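Local coordinates for protein cysteine desulfurase (Elizabethkingia anophelis NUHP1, PDB 5VPR) that probably transfers sulfur from L-cysteine to a sulfur carrier, leaving L-alanine, with covalently bound pyridoxal 5'-phosphate as cofactor, at residues 17-22 with 297-302; 31-34 with 38-41; 212-217 with 310-315; 73-78 with 289-294. One frame throughout, in Å; residues are numbered along the deposited sequence.

Interaction 1 (17-22 with 297-302); sequences SQFPIL and VDFMEK
Gln18 and Phe19, in the loop that follows helix 12-17, reach across to Phe299 and Lys302 on helix 287-303. The backbones stay well apart, Gln18 CA lying 10.0 Å from Phe299 CA, and side chains alone bridge the gap. Gln18 can be followed outward. Its CB points toward the helix; CG steps aside, and the extended chain beyond it (chi2 179°) carries the amide to the lysine. CD comes 3.4 Å from Lys302 NZ, and OE1 takes the hydrogen bond from that ammonium group, Lys302 NZ to Gln18 OE1 being 2.8 Å. The donor sits above the carbonyl plane, 40° out of it, so the bond uses neither lone pair squarely. OE1 also lies at the edge of the Phe299 ring, 3.6 Å from Phe299 CE1, with amide and ring planes nearly perpendicular. NE2 turns back to Glu14 through a weak hydrogen bond. Lys302 meets the amide from the opposite direction, and a bend near the end of its chain turns NZ to OE1.

Beside this polar pair, the two phenylalanines form an offset edge-to-face stack: the edge of Phe19 is directed at the face of Phe299, with ring centroids 5.5 Å apart and planes at 80°. Their nearest atoms are Phe19 CZ and Phe299 CZ, at 3.5 Å. Tyr393 and Tyr235 extend the aromatic cluster, each meeting one of these rings edge-to-face. Pro43 touches both phenylalanines, and Met45 of helix 44-56 packs on Phe299 and Lys302, so the contact joins the N-terminal loop to helix 287-303 beside the start of helix 44-56.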
loop_
_atom_site.group_PDB
_atom_site.type_symbol
_atom_site.label_atom_id
_atom_site.label_comp_id
_atom_site.label_asym_id
_atom_site.label_seq_id
_atom_site.Cartn_x
_atom_site.Cartn_y
_atom_site.Cartn_z
ATOM N N SER A 17 16.574 0.332 16.069
ATOM C CA SER A 17 17.892 0.934 15.897
ATOM C C SER A 17 18.232 1.185 14.430
ATOM O O SER A 17 19.124 1.987 14.141
ATOM C CB SER A 17 18.961 0.046 16.551
ATOM O OG SER A 17 19.015 -1.229 15.937
ATOM N N GLN A 18 17.535 0.536 13.495
ATOM C CA GLN A 18 17.810 0.747 12.079
ATOM C C GLN A 18 17.122 1.983 11.510
ATOM O O GLN A 18 17.396 2.340 10.360
ATOM C CB GLN A 18 17.393 -0.492 11.267
ATOM C CG GLN A 18 18.055 -1.789 11.758
ATOM C CD GLN A 18 17.618 -3.026 10.980
ATOM O OE1 GLN A 18 17.558 -3.019 9.747
ATOM N NE2 GLN A 18 17.321 -4.099 11.704
ATOM N N PHE A 19 16.256 2.655 12.275
ATOM C CA PHE A 19 15.473 3.776 11.751
ATOM C C PHE A 19 15.893 5.070 12.425
ATOM O O PHE A 19 15.407 5.385 13.527
ATOM C CB PHE A 19 13.980 3.525 11.956
ATOM C CG PHE A 19 13.451 2.423 11.107
ATOM C CD1 PHE A 19 13.583 1.104 11.498
ATOM C CD2 PHE A 19 12.852 2.705 9.896
ATOM C CE1 PHE A 19 13.111 0.078 10.690
ATOM C CE2 PHE A 19 12.377 1.693 9.086
ATOM C CZ PHE A 19 12.507 0.378 9.479
ATOM N N PRO A 20 16.778 5.857 11.811
ATOM C CA PRO A 20 17.310 7.035 12.521
ATOM C C PRO A 20 16.240 8.033 12.920
ATOM O O PRO A 20 16.324 8.603 14.014
ATOM C CB PRO A 20 18.315 7.625 11.518
ATOM C CG PRO A 20 17.958 7.015 10.205
ATOM C CD PRO A 20 17.425 5.651 10.511
ATOM N N ILE A 21 15.205 8.226 12.096
ATOM C CA ILE A 21 14.190 9.226 12.426
ATOM C C ILE A 21 13.460 8.899 13.728
ATOM O O ILE A 21 12.838 9.786 14.331
ATOM C CB ILE A 21 13.194 9.398 11.254
ATOM C CG1 ILE A 21 12.540 10.790 11.318
ATOM C CG2 ILE A 21 12.113 8.308 11.283
ATOM C CD1 ILE A 21 11.591 11.050 10.128
ATOM N N LEU A 22 13.538 7.655 14.204
ATOM C CA LEU A 22 12.844 7.329 15.442
ATOM C C LEU A 22 13.411 8.078 16.641
ATOM O O LEU A 22 12.687 8.271 17.621
ATOM C CB LEU A 22 12.875 5.821 15.684
ATOM C CG LEU A 22 12.037 5.045 14.661
ATOM C CD1 LEU A 22 11.770 3.624 15.137
ATOM C CD2 LEU A 22 10.727 5.760 14.310
ATOM N N VAL A 297 12.778 -4.364 -0.102
ATOM C CA VAL A 297 12.413 -5.777 -0.122
ATOM C C VAL A 297 13.391 -6.585 0.725
ATOM O O VAL A 297 12.989 -7.439 1.528
ATOM C CB VAL A 297 12.358 -6.291 -1.573
ATOM C CG1 VAL A 297 12.320 -7.827 -1.604
ATOM C CG2 VAL A 297 11.150 -5.716 -2.286
ATOM N N ASP A 298 14.693 -6.318 0.563
ATOM C CA ASP A 298 15.709 -6.994 1.371
ATOM C C ASP A 298 15.450 -6.800 2.862
ATOM O O ASP A 298 15.592 -7.739 3.658
ATOM C CB ASP A 298 17.103 -6.466 1.007
ATOM C CG ASP A 298 17.593 -6.945 -0.357
ATOM O OD1 ASP A 298 16.980 -7.863 -0.945
ATOM O OD2 ASP A 298 18.604 -6.392 -0.842
ATOM N N PHE A 299 15.073 -5.584 3.259
ATOM C CA PHE A 299 14.816 -5.304 4.672
ATOM C C PHE A 299 13.669 -6.152 5.195
ATOM O O PHE A 299 13.761 -6.768 6.267
ATOM C CB PHE A 299 14.501 -3.821 4.874
ATOM C CG PHE A 299 13.911 -3.522 6.220
ATOM C CD1 PHE A 299 14.714 -3.545 7.355
ATOM C CD2 PHE A 299 12.561 -3.254 6.360
ATOM C CE1 PHE A 299 14.181 -3.286 8.622
ATOM C CE2 PHE A 299 12.019 -2.996 7.619
ATOM C CZ PHE A 299 12.833 -3.016 8.752
ATOM N N MET A 300 12.570 -6.188 4.446
ATOM C CA MET A 300 11.433 -6.995 4.855
ATOM C C MET A 300 11.796 -8.476 4.895
ATOM O O MET A 300 11.436 -9.175 5.850
ATOM C CB MET A 300 10.250 -6.730 3.922
ATOM C CG MET A 300 9.711 -5.313 4.054
ATOM S SD MET A 300 8.166 -5.008 3.185
ATOM C CE MET A 300 7.023 -6.138 4.004
ATOM N N GLU A 301 12.527 -8.975 3.888
ATOM C CA GLU A 301 12.929 -10.383 3.931
ATOM C C GLU A 301 13.871 -10.644 5.101
ATOM O O GLU A 301 13.819 -11.710 5.727
ATOM C CB GLU A 301 13.578 -10.812 2.611
ATOM C CG GLU A 301 12.729 -10.552 1.360
ATOM C CD GLU A 301 11.789 -11.701 0.981
ATOM O OE1 GLU A 301 11.404 -12.497 1.869
ATOM O OE2 GLU A 301 11.434 -11.805 -0.222
ATOM N N LYS A 302 14.729 -9.675 5.429
ATOM C CA LYS A 302 15.627 -9.853 6.566
ATOM C C LYS A 302 14.847 -9.934 7.870
ATOM O O LYS A 302 15.121 -10.792 8.712
ATOM C CB LYS A 302 16.647 -8.716 6.637
ATOM C CG LYS A 302 17.605 -8.852 7.812
ATOM C CD LYS A 302 18.542 -7.657 7.917
ATOM C CE LYS A 302 17.766 -6.382 8.179
ATOM N NZ LYS A 302 18.659 -5.262 8.568
#

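Interaction 2 (31-34 with 38-41); sequences LVYL and ATSQ
Tyr33 on strand 29-33 and Gln41 in the loop leading to helix 44-56 make the nearest backbone approach, their CA atoms 8.7 Å apart, and the chain turns back between them without any backbone pairing of the two segments. The tyrosine spans the gap. With CG anti to its backbone nitrogen (chi1 -174°), the ring extends toward the returning loop and the phenol donates a hydrogen bond to a main-chain carbonyl, Tyr33 OH to Thr39 O being 2.8 Å. The hydroxyl stands above the carbonyl plane, while Thr39 O itself lies in the plane of the ring at its edge. Thr39 CG2 adds a contact of 3.5 Å with Tyr33 OH.

This return of the chain belongs to the N-terminal part of the class-V aminotransferase fold: strand 29-33 pairs with strand 364-365, and the loop after it runs past His232, next to the pyridoxal-phosphate-bearing Lys233. Thr39 OG1 is hydrogen-bonded to His232.

Gln41 takes one face of the Tyr33 ring. A bend at chi2 (-56°) brings its amide over the ring steeply tilted, planes 72° apart, with NE2 leading, 3.3 Å above the Tyr33 ring plane and over its centre. Gln41 CG makes a CH-pi contact, 4.3 Å from the Tyr33 ring centroid.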
loop_
_atom_site.group_PDB
_atom_site.type_symbol
_atom_site.label_atom_id
_atom_site.label_comp_id
_atom_site.label_asym_id
_atom_site.label_seq_id
_atom_site.Cartn_x
_atom_site.Cartn_y
_atom_site.Cartn_z
ATOM N N LEU A 31 9.200 11.263 19.365
ATOM C CA LEU A 31 8.312 10.974 18.257
ATOM C C LEU A 31 7.631 9.629 18.472
ATOM O O LEU A 31 8.291 8.624 18.736
ATOM C CB LEU A 31 9.100 10.957 16.955
ATOM C CG LEU A 31 8.297 10.493 15.747
ATOM C CD1 LEU A 31 7.140 11.458 15.462
ATOM C CD2 LEU A 31 9.222 10.353 14.537
ATOM N N VAL A 32 6.308 9.616 18.367
ATOM C CA VAL A 32 5.525 8.388 18.334
ATOM C C VAL A 32 4.813 8.398 16.991
ATOM O O VAL A 32 3.752 9.017 16.844
ATOM C CB VAL A 32 4.528 8.288 19.491
ATOM C CG1 VAL A 32 3.707 7.000 19.372
ATOM C CG2 VAL A 32 5.262 8.369 20.851
ATOM N N TYR A 33 5.403 7.735 16.000
ATOM C CA TYR A 33 4.945 7.858 14.617
ATOM C C TYR A 33 3.935 6.752 14.340
ATOM O O TYR A 33 4.307 5.585 14.155
ATOM C CB TYR A 33 6.117 7.788 13.649
ATOM C CG TYR A 33 5.672 8.060 12.239
ATOM C CD1 TYR A 33 5.382 9.362 11.832
ATOM C CD2 TYR A 33 5.491 7.022 11.324
ATOM C CE1 TYR A 33 4.944 9.632 10.528
ATOM C CE2 TYR A 33 5.044 7.280 10.004
ATOM C CZ TYR A 33 4.777 8.600 9.622
ATOM O OH TYR A 33 4.340 8.914 8.340
ATOM N N LEU A 34 2.651 7.118 14.317
ATOM C CA LEU A 34 1.556 6.182 14.051
ATOM C C LEU A 34 0.725 6.632 12.854
ATOM O O LEU A 34 -0.506 6.530 12.847
ATOM C CB LEU A 34 0.674 6.016 15.289
ATOM C CG LEU A 34 1.425 5.609 16.557
ATOM C CD1 LEU A 34 0.517 5.722 17.775
ATOM C CD2 LEU A 34 1.980 4.198 16.417
ATOM N N ALA A 38 -0.116 6.536 5.927
ATOM C CA ALA A 38 0.188 7.660 5.046
ATOM C C ALA A 38 1.522 7.433 4.355
ATOM O O ALA A 38 1.597 7.411 3.125
ATOM C CB ALA A 38 0.188 8.978 5.827
ATOM N N THR A 39 2.577 7.195 5.132
ATOM C CA THR A 39 3.866 6.817 4.578
ATOM C C THR A 39 4.694 6.205 5.697
ATOM O O THR A 39 4.470 6.491 6.879
ATOM C CB THR A 39 4.595 8.007 3.926
ATOM O OG1 THR A 39 5.628 7.507 3.073
ATOM C CG2 THR A 39 5.222 8.957 4.979
ATOM N N SER A 40 5.604 5.315 5.322
ATOM C CA SER A 40 6.451 4.661 6.309
ATOM C C SER A 40 7.783 5.382 6.445
ATOM O O SER A 40 8.177 6.170 5.577
ATOM C CB SER A 40 6.691 3.203 5.934
ATOM O OG SER A 40 7.376 3.095 4.702
ATOM N N GLN A 41 8.470 5.101 7.558
ATOM C CA GLN A 41 9.826 5.570 7.809
ATOM C C GLN A 41 10.831 4.560 7.246
ATOM O O GLN A 41 10.478 3.429 6.917
ATOM C CB GLN A 41 10.046 5.807 9.314
ATOM C CG GLN A 41 9.088 6.838 9.922
ATOM C CD GLN A 41 9.136 8.188 9.200
ATOM O OE1 GLN A 41 10.063 8.470 8.418
ATOM N NE2 GLN A 41 8.126 9.025 9.452
#

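Interaction 3 (212-217 with 310-315); sequences APHFEI and AHEHAL
A buried histidine-carboxylate hydrogen bond, flanked by two waters, ties the loop between strand 203-207 and helix 219-222 to helix 305-324. His214 ND1 donates to Glu312 OE2 at 2.5 Å, a very short and nearly straight bond (169° at the hydrogen). The carboxylate meets the imidazole at its edge, with the Glu312 CD atom in the ring plane, although the carboxylate is itself turned 54° from the ring.

Glu312 gets there as an extended arm (chi2 -179°), crossing the histidine side chain at about a right angle. Each carboxylate oxygen also takes a water. One water donates to Glu312 OE1 (2.6 Å) and to Pro213 O (2.7 Å); the other donates to Glu312 OE2 and to His214 O. OE2 is thus gripped by an imidazole N-H and a water, which would probably favour the charged carboxylate in this buried setting. Pro213 CB lies over one face of the His214 ring, and His214 NE2 has a weak hydrogen bond with Gln210 OE1.

Nearby, Met234 packs on Pro213, one residue after the cofactor-bearing Lys233. The arrangement is a buried His-carboxylate hydrogen bond, with waters bridging the carboxylate to main-chain carbonyls of the loop, within the class-V aminotransferase fold.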
loop_
_atom_site.group_PDB
_atom_site.type_symbol
_atom_site.label_atom_id
_atom_site.label_comp_id
_atom_site.label_asym_id
_atom_site.label_seq_id
_atom_site.Cartn_x
_atom_site.Cartn_y
_atom_site.Cartn_z
ATOM N N ALA A 212 0.996 -4.656 0.529
ATOM C CA ALA A 212 2.391 -5.072 0.412
ATOM C C ALA A 212 3.258 -4.771 1.636
ATOM O O ALA A 212 4.214 -5.535 1.862
ATOM C CB ALA A 212 3.015 -4.431 -0.843
ATOM N N PRO A 213 3.029 -3.706 2.426
ATOM C CA PRO A 213 3.856 -3.508 3.632
ATOM C C PRO A 213 3.530 -4.467 4.759
ATOM O O PRO A 213 4.290 -4.513 5.728
ATOM C CB PRO A 213 3.544 -2.057 4.061
ATOM C CG PRO A 213 2.897 -1.426 2.891
ATOM C CD PRO A 213 2.171 -2.538 2.175
ATOM N N HIS A 214 2.437 -5.225 4.680
ATOM C CA HIS A 214 1.893 -5.867 5.874
ATOM C C HIS A 214 1.798 -7.382 5.827
ATOM O O HIS A 214 1.876 -8.012 6.884
ATOM C CB HIS A 214 0.510 -5.288 6.180
ATOM C CG HIS A 214 0.567 -3.848 6.562
ATOM N ND1 HIS A 214 1.182 -3.418 7.716
ATOM C CD2 HIS A 214 0.156 -2.731 5.914
ATOM C CE1 HIS A 214 1.111 -2.101 7.787
ATOM N NE2 HIS A 214 0.493 -1.659 6.705
ATOM N N PHE A 215 1.623 -7.996 4.663
ATOM C CA PHE A 215 1.617 -9.454 4.634
ATOM C C PHE A 215 2.059 -9.944 3.269
ATOM O O PHE A 215 2.087 -9.194 2.290
ATOM C CB PHE A 215 0.249 -10.044 4.998
ATOM C CG PHE A 215 -0.909 -9.335 4.375
ATOM C CD1 PHE A 215 -1.651 -8.427 5.114
ATOM C CD2 PHE A 215 -1.275 -9.596 3.065
ATOM C CE1 PHE A 215 -2.731 -7.774 4.559
ATOM C CE2 PHE A 215 -2.359 -8.947 2.492
ATOM C CZ PHE A 215 -3.092 -8.036 3.244
ATOM N N GLU A 216 2.413 -11.221 3.226
ATOM C CA GLU A 216 3.057 -11.780 2.046
ATOM C C GLU A 216 2.117 -11.768 0.850
ATOM O O GLU A 216 0.920 -12.025 0.980
ATOM C CB GLU A 216 3.536 -13.204 2.325
ATOM C CG GLU A 216 4.105 -13.902 1.088
ATOM C CD GLU A 216 4.896 -15.158 1.411
ATOM O OE1 GLU A 216 5.471 -15.224 2.521
ATOM O OE2 GLU A 216 4.947 -16.066 0.545
ATOM N N ILE A 217 2.673 -11.465 -0.322
ATOM C CA ILE A 217 1.940 -11.430 -1.581
ATOM C C ILE A 217 2.454 -12.558 -2.469
ATOM O O ILE A 217 3.668 -12.724 -2.625
ATOM C CB ILE A 217 2.114 -10.066 -2.282
ATOM C CG1 ILE A 217 1.622 -8.920 -1.392
ATOM C CG2 ILE A 217 1.453 -10.075 -3.664
ATOM C CD1 ILE A 217 0.180 -9.027 -0.984
ATOM N N ALA A 310 2.912 -10.876 12.374
ATOM C CA ALA A 310 2.592 -11.267 13.746
ATOM C C ALA A 310 2.735 -10.092 14.699
ATOM O O ALA A 310 1.856 -9.843 15.538
ATOM C CB ALA A 310 3.491 -12.422 14.193
ATOM N N HIS A 311 3.847 -9.366 14.593
ATOM C CA HIS A 311 4.068 -8.226 15.473
ATOM C C HIS A 311 2.986 -7.170 15.280
ATOM O O HIS A 311 2.453 -6.627 16.257
ATOM C CB HIS A 311 5.452 -7.641 15.217
ATOM C CG HIS A 311 5.744 -6.415 16.020
ATOM N ND1 HIS A 311 5.932 -6.446 17.384
ATOM C CD2 HIS A 311 5.872 -5.119 15.652
ATOM C CE1 HIS A 311 6.167 -5.222 17.824
ATOM N NE2 HIS A 311 6.140 -4.397 16.790
ATOM N N GLU A 312 2.626 -6.893 14.024
ATOM C CA GLU A 312 1.644 -5.850 13.738
ATOM C C GLU A 312 0.252 -6.277 14.167
ATOM O O GLU A 312 -0.531 -5.457 14.663
ATOM C CB GLU A 312 1.669 -5.490 12.245
ATOM C CG GLU A 312 2.882 -4.651 11.881
ATOM C CD GLU A 312 2.948 -4.230 10.404
ATOM O OE1 GLU A 312 3.836 -3.422 10.074
ATOM O OE2 GLU A 312 2.142 -4.700 9.581
ATOM N N HIS A 313 -0.076 -7.557 13.985
ATOM C CA HIS A 313 -1.353 -8.043 14.479
ATOM C C HIS A 313 -1.445 -7.919 15.999
ATOM O O HIS A 313 -2.520 -7.624 16.538
ATOM C CB HIS A 313 -1.559 -9.488 14.033
ATOM C CG HIS A 313 -2.803 -10.114 14.578
ATOM N ND1 HIS A 313 -2.873 -10.644 15.849
ATOM C CD2 HIS A 313 -4.025 -10.296 14.026
ATOM C CE1 HIS A 313 -4.087 -11.124 16.056
ATOM N NE2 HIS A 313 -4.804 -10.928 14.964
ATOM N N ALA A 314 -0.334 -8.125 16.711
ATOM C CA ALA A 314 -0.376 -7.977 18.164
ATOM C C ALA A 314 -0.488 -6.506 18.567
ATOM O O ALA A 314 -1.175 -6.171 19.541
ATOM C CB ALA A 314 0.854 -8.627 18.791
ATOM N N LEU A 315 0.176 -5.612 17.828
ATOM C CA LEU A 315 0.026 -4.179 18.083
ATOM C C LEU A 315 -1.422 -3.753 17.912
ATOM O O LEU A 315 -1.979 -3.032 18.747
ATOM C CB LEU A 315 0.923 -3.382 17.136
ATOM C CG LEU A 315 2.432 -3.477 17.347
ATOM C CD1 LEU A 315 3.158 -2.730 16.232
ATOM C CD2 LEU A 315 2.808 -2.906 18.703
HETATM O O HOH W 1 4.612 -2.662 7.676
HETATM O O HOH W 2 0.860 -6.900 9.259
#

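Interaction 4 (73-78 with 289-294); sequences TEMMED and GNIAIG
Met75 and Met76 of helix 67-87 pack against Ile291 and Asn290 of helix 287-303, where the two helical segments cross at 43° with their axes 8.4 Å apart at closest approach. The backbones come near enough for Met76 CA and Ile291 CA to lie 5.2 Å from each other.

The two methionines leave their helix in different ways. Met75 has CG anti to its carbonyl carbon, and a bend near the end of its chain brings the terminal methyl round toward the isoleucine. Met75 CE and Ile291 CD1 are 3.8 Å apart, and Met75 CB is equally near to that methyl, so Ile291 CD1 packs against both the root and the end of one methionine, from one side. Ile291 itself extends its longer branch toward helix 67-87, where CG1 rests 4.0 Å from Met76 N, against the backbone. Ile291 CG2 makes a looser contact with Met75 CE.

Met76 swings its CG to the other side, opposite the backbone nitrogen (chi1 -156°), and runs alongside Asn290, the two side chains pointing the same way. Met76 CG packs on Asn290 CB at 3.7 Å. Further out, the amide directs an N-H at the thioether sulfur: Asn290 ND2 to Met76 SD is 3.5 Å, a weak hydrogen bond, though almost linear at 175°.

Phe97 on strand 95-98 touches both Met76 and Asn290, whereas Tyr53 of helix 44-56 packs on Ile291. The result is a helix-helix interface of the class-V aminotransferase fold, in which helices 67-87 and 287-303 pack together beside edge strand 95-98 of the seven-stranded sheet.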
loop_
_atom_site.group_PDB
_atom_site.type_symbol
_atom_site.label_atom_id
_atom_site.label_comp_id
_atom_site.label_asym_id
_atom_site.label_seq_id
_atom_site.Cartn_x
_atom_site.Cartn_y
_atom_site.Cartn_z
ATOM N N THR A 73 22.950 -0.594 -14.765
ATOM C CA THR A 73 21.903 -1.389 -15.401
ATOM C C THR A 73 21.700 -2.708 -14.666
ATOM O O THR A 73 20.566 -3.118 -14.388
ATOM C CB THR A 73 22.264 -1.651 -16.867
ATOM O OG1 THR A 73 22.454 -0.405 -17.549
ATOM C CG2 THR A 73 21.162 -2.440 -17.566
ATOM N N GLU A 74 22.803 -3.387 -14.349
ATOM C CA GLU A 74 22.735 -4.673 -13.662
ATOM C C GLU A 74 22.106 -4.533 -12.277
ATOM O O GLU A 74 21.313 -5.385 -11.851
ATOM C CB GLU A 74 24.143 -5.256 -13.570
ATOM C CG GLU A 74 24.238 -6.639 -12.980
ATOM C CD GLU A 74 25.648 -7.200 -13.096
ATOM O OE1 GLU A 74 26.517 -6.508 -13.681
ATOM O OE2 GLU A 74 25.883 -8.326 -12.605
ATOM N N MET A 75 22.460 -3.474 -11.552
ATOM C CA MET A 75 21.899 -3.271 -10.220
ATOM C C MET A 75 20.393 -3.052 -10.284
ATOM O O MET A 75 19.649 -3.558 -9.436
ATOM C CB MET A 75 22.578 -2.083 -9.530
ATOM C CG MET A 75 24.042 -2.328 -9.156
ATOM S SD MET A 75 24.852 -0.830 -8.554
ATOM C CE MET A 75 23.848 -0.393 -7.123
ATOM N N MET A 76 19.921 -2.293 -11.276
ATOM C CA MET A 76 18.479 -2.081 -11.389
ATOM C C MET A 76 17.773 -3.377 -11.754
ATOM O O MET A 76 16.680 -3.656 -11.239
ATOM C CB MET A 76 18.161 -0.987 -12.418
ATOM C CG MET A 76 16.802 -0.317 -12.160
ATOM S SD MET A 76 16.372 0.965 -13.353
ATOM C CE MET A 76 15.713 -0.058 -14.682
ATOM N N GLU A 77 18.400 -4.200 -12.616
ATOM C CA GLU A 77 17.801 -5.483 -12.975
ATOM C C GLU A 77 17.851 -6.463 -11.813
ATOM O O GLU A 77 16.924 -7.264 -11.638
ATOM C CB GLU A 77 18.477 -6.087 -14.210
ATOM C CG GLU A 77 18.219 -5.314 -15.505
ATOM C CD GLU A 77 16.733 -5.006 -15.734
ATOM O OE1 GLU A 77 15.906 -5.943 -15.656
ATOM O OE2 GLU A 77 16.394 -3.824 -15.991
ATOM N N ASP A 78 18.921 -6.425 -11.007
ATOM C CA ASP A 78 18.920 -7.192 -9.758
ATOM C C ASP A 78 17.745 -6.789 -8.869
ATOM O O ASP A 78 17.103 -7.643 -8.239
ATOM C CB ASP A 78 20.224 -6.983 -8.991
ATOM C CG ASP A 78 21.428 -7.594 -9.684
ATOM O OD1 ASP A 78 21.247 -8.466 -10.561
ATOM O OD2 ASP A 78 22.562 -7.201 -9.331
ATOM N N GLY A 289 15.839 5.038 -7.100
ATOM C CA GLY A 289 14.651 4.594 -6.392
ATOM C C GLY A 289 14.329 3.128 -6.648
ATOM O O GLY A 289 13.937 2.408 -5.731
ATOM N N ASN A 290 14.509 2.667 -7.894
ATOM C CA ASN A 290 14.261 1.260 -8.203
ATOM C C ASN A 290 15.259 0.353 -7.499
ATOM O O ASN A 290 14.876 -0.695 -6.964
ATOM C CB ASN A 290 14.299 1.026 -9.718
ATOM C CG ASN A 290 13.242 1.805 -10.445
ATOM O OD1 ASN A 290 12.245 2.230 -9.846
ATOM N ND2 ASN A 290 13.439 2.008 -11.749
ATOM N N ILE A 291 16.536 0.745 -7.460
ATOM C CA ILE A 291 17.512 -0.014 -6.680
ATOM C C ILE A 291 17.104 -0.052 -5.213
ATOM O O ILE A 291 17.160 -1.104 -4.558
ATOM C CB ILE A 291 18.922 0.583 -6.865
ATOM C CG1 ILE A 291 19.427 0.320 -8.290
ATOM C CG2 ILE A 291 19.894 0.004 -5.842
ATOM C CD1 ILE A 291 20.692 1.082 -8.619
ATOM N N ALA A 292 16.670 1.092 -4.677
ATOM C CA ALA A 292 16.384 1.181 -3.253
ATOM C C ALA A 292 15.092 0.455 -2.873
ATOM O O ALA A 292 14.990 -0.047 -1.744
ATOM C CB ALA A 292 16.328 2.645 -2.829
ATOM N N ILE A 293 14.103 0.368 -3.779
ATOM C CA ILE A 293 12.923 -0.434 -3.437
ATOM C C ILE A 293 13.299 -1.915 -3.368
ATOM O O ILE A 293 12.698 -2.679 -2.601
ATOM C CB ILE A 293 11.735 -0.168 -4.395
ATOM C CG1 ILE A 293 10.403 -0.553 -3.717
ATOM C CG2 ILE A 293 11.859 -0.923 -5.717
ATOM C CD1 ILE A 293 9.154 -0.280 -4.546
ATOM N N GLY A 294 14.314 -2.346 -4.130
ATOM C CA GLY A 294 14.851 -3.686 -3.921
ATOM C C GLY A 294 15.472 -3.852 -2.546
ATOM O O GLY A 294 15.372 -4.920 -1.927
#

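Helix 287-303 serves interaction 4 with its first part and interaction 1 with its last, their centres about 17 Å apart. Interaction 3, on the next helix, 305-324, touches interaction 1 where Met300 CE packs 3.6 Å from Ala212 O. Interaction 2 lies about 13 Å from interaction 1, centre to centre, and meets it through Phe19 and Ile21 against Gln41. Interaction 4 is the remote one, its centre about 25 Å from those of interactions 2 and 3. Along the chain, 2 and 4 fall within the span of 1, and 3 crosses both 1 and 4. Interactions 1 and 4 bring early segments onto helix 287-303, interaction 3 ties a mid-chain loop to helix 305-324, and interaction 2 stays local.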